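Local coordinates for protein enolase from the environmental genome shotgun sequencing of the Sargasso Sea (PDB 2QGY) that is of unknown function but, as a magnesium-binding member of the enolase superfamily, probably acts on a carboxylate substrate by abstracting its alpha proton, at residues P274-M279 with P301-S306. Residues are numbered along the deposited sequence; the frame is centred on the assembly and turned at random.
Sequences PDISGM and PHCWNS
Asp275 and His302 form a single backbone bridge with their CA atoms 4.2 Å apart: His302 N donates to Pro274 O (2.9 Å) and Ile276 N to His302 O (3.1 Å), the two chain directions differing by 39°. The side chains of both residues hold CG anti to the backbone N (chi1 -172° in Asp275), which brings carboxylate and imidazole together. His302 ND1 gives its N-H to the anti lone pair of Asp275 OD1 at 2.6 Å, and OD1 sits at the edge of the imidazole, tilted 19° from its plane; Trp304 N adds a weak bond to the same oxygen. Asp275 OD2 takes the amide of Asn305 on its syn lone pair, ND2 lying 2.8 Å away along a nearly straight N-H, and Ser277 N on its anti side, closing an Asx turn. Four donors, one of them weak, thus fix the rotation of this buried carboxylate. A His-carboxylate pair at the ends of adjacent barrel strands recalls mandelate racemase. Apart from the polar network, Ile276 CG2 packs 3.9 Å from Cys303 SG. The two loops follow the adjacent parallel strands 271-272 and 298-299 of the barrel and lead into helices 282-294 and 309-320; Ile276 rests on the former helix, Pro301 and Cys303 on the latter, while His302 touches the magnesium ligand Glu252.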
loop_
_atom_site.group_PDB
_atom_site.type_symbol
_atom_site.label_atom_id
_atom_site.label_comp_id
_atom_site.label_asym_id
_atom_site.label_seq_id
_atom_site.Cartn_x
_atom_site.Cartn_y
_atom_site.Cartn_z
ATOM N N PRO A 274 10.566 -6.035 8.397
ATOM C CA PRO A 274 9.257 -5.365 8.321
ATOM C C PRO A 274 9.111 -4.519 9.609
ATOM O O PRO A 274 9.676 -4.877 10.671
ATOM C CB PRO A 274 8.251 -6.524 8.348
ATOM C CG PRO A 274 8.960 -7.643 9.066
ATOM C CD PRO A 274 10.430 -7.495 8.557
ATOM N N ASP A 275 8.329 -3.448 9.545
ATOM C CA ASP A 275 8.148 -2.633 10.763
ATOM C C ASP A 275 7.122 -3.335 11.654
ATOM O O ASP A 275 6.141 -3.919 11.183
ATOM C CB ASP A 275 7.677 -1.218 10.418
ATOM C CG ASP A 275 7.671 -0.283 11.639
ATOM O OD1 ASP A 275 8.666 0.445 11.852
ATOM O OD2 ASP A 275 6.683 -0.301 12.400
ATOM N N ILE A 276 7.411 -3.340 12.945
ATOM C CA ILE A 276 6.540 -3.989 13.921
ATOM C C ILE A 276 5.079 -3.499 13.856
ATOM O O ILE A 276 4.109 -4.255 14.164
ATOM C CB ILE A 276 7.133 -3.799 15.356
ATOM C CG1 ILE A 276 6.337 -4.615 16.395
ATOM C CG2 ILE A 276 7.201 -2.267 15.739
ATOM C CD1 ILE A 276 6.408 -6.165 16.239
ATOM N N SER A 277 4.919 -2.238 13.488
ATOM C CA SER A 277 3.629 -1.573 13.480
ATOM C C SER A 277 3.193 -1.286 12.040
ATOM O O SER A 277 2.264 -0.516 11.793
ATOM C CB SER A 277 3.731 -0.278 14.255
ATOM O OG SER A 277 3.659 -0.560 15.649
ATOM N N GLY A 278 3.865 -1.924 11.079
ATOM C CA GLY A 278 3.525 -1.688 9.683
ATOM C C GLY A 278 3.244 -2.933 8.872
ATOM O O GLY A 278 2.730 -2.831 7.751
ATOM N N MET A 279 3.554 -4.116 9.397
ATOM C CA MET A 279 3.459 -5.336 8.579
ATOM C C MET A 279 1.995 -5.712 8.303
ATOM O O MET A 279 1.685 -6.301 7.265
ATOM C CB MET A 279 4.253 -6.503 9.237
ATOM C CG MET A 279 4.012 -7.911 8.620
ATOM S SD MET A 279 4.987 -8.181 7.122
ATOM C CE MET A 279 4.466 -9.885 6.702
ATOM N N PRO A 301 12.914 -6.802 13.435
ATOM C CA PRO A 301 11.871 -5.817 13.151
ATOM C C PRO A 301 12.365 -4.371 13.096
ATOM O O PRO A 301 13.242 -3.951 13.888
ATOM C CB PRO A 301 10.880 -6.012 14.309
ATOM C CG PRO A 301 11.126 -7.443 14.759
ATOM C CD PRO A 301 12.644 -7.571 14.662
ATOM N N HIS A 302 11.802 -3.613 12.159
ATOM C CA HIS A 302 12.132 -2.223 12.006
ATOM C C HIS A 302 11.225 -1.549 13.036
ATOM O O HIS A 302 10.148 -2.046 13.327
ATOM C CB HIS A 302 11.775 -1.827 10.565
ATOM C CG HIS A 302 11.867 -0.357 10.247
ATOM N ND1 HIS A 302 10.774 0.478 10.315
ATOM C CD2 HIS A 302 12.868 0.386 9.711
ATOM C CE1 HIS A 302 11.106 1.686 9.891
ATOM N NE2 HIS A 302 12.378 1.665 9.530
ATOM N N CYS A 303 11.683 -0.463 13.632
ATOM C CA CYS A 303 10.865 0.203 14.653
ATOM C C CYS A 303 11.098 1.709 14.653
ATOM O O CYS A 303 11.606 2.290 15.624
ATOM C CB CYS A 303 11.097 -0.408 16.056
ATOM S SG CYS A 303 9.791 0.171 17.239
ATOM N N TRP A 304 10.757 2.361 13.546
ATOM C CA TRP A 304 10.809 3.807 13.517
ATOM C C TRP A 304 9.422 4.292 13.961
ATOM O O TRP A 304 8.555 4.658 13.159
ATOM C CB TRP A 304 11.249 4.340 12.146
ATOM C CG TRP A 304 11.471 5.828 12.133
ATOM C CD1 TRP A 304 12.037 6.589 13.109
ATOM C CD2 TRP A 304 11.060 6.733 11.109
ATOM N NE1 TRP A 304 12.030 7.921 12.750
ATOM C CE2 TRP A 304 11.456 8.033 11.514
ATOM C CE3 TRP A 304 10.417 6.568 9.877
ATOM C CZ2 TRP A 304 11.222 9.170 10.727
ATOM C CZ3 TRP A 304 10.191 7.706 9.080
ATOM C CH2 TRP A 304 10.582 8.986 9.526
ATOM N N ASN A 305 9.236 4.263 15.272
ATOM C CA ASN A 305 7.927 4.455 15.932
ATOM C C ASN A 305 8.271 5.016 17.306
ATOM O O ASN A 305 9.459 5.264 17.616
ATOM C CB ASN A 305 7.241 3.105 16.157
ATOM C CG ASN A 305 6.840 2.401 14.857
ATOM O OD1 ASN A 305 6.062 2.930 14.063
ATOM N ND2 ASN A 305 7.314 1.195 14.677
ATOM N N SER A 306 7.265 5.217 18.155
ATOM C CA SER A 306 7.598 5.581 19.552
ATOM C C SER A 306 8.312 4.439 20.241
ATOM O O SER A 306 8.198 3.295 19.836
ATOM C CB SER A 306 6.366 5.932 20.351
ATOM O OG SER A 306 5.833 4.779 20.996
#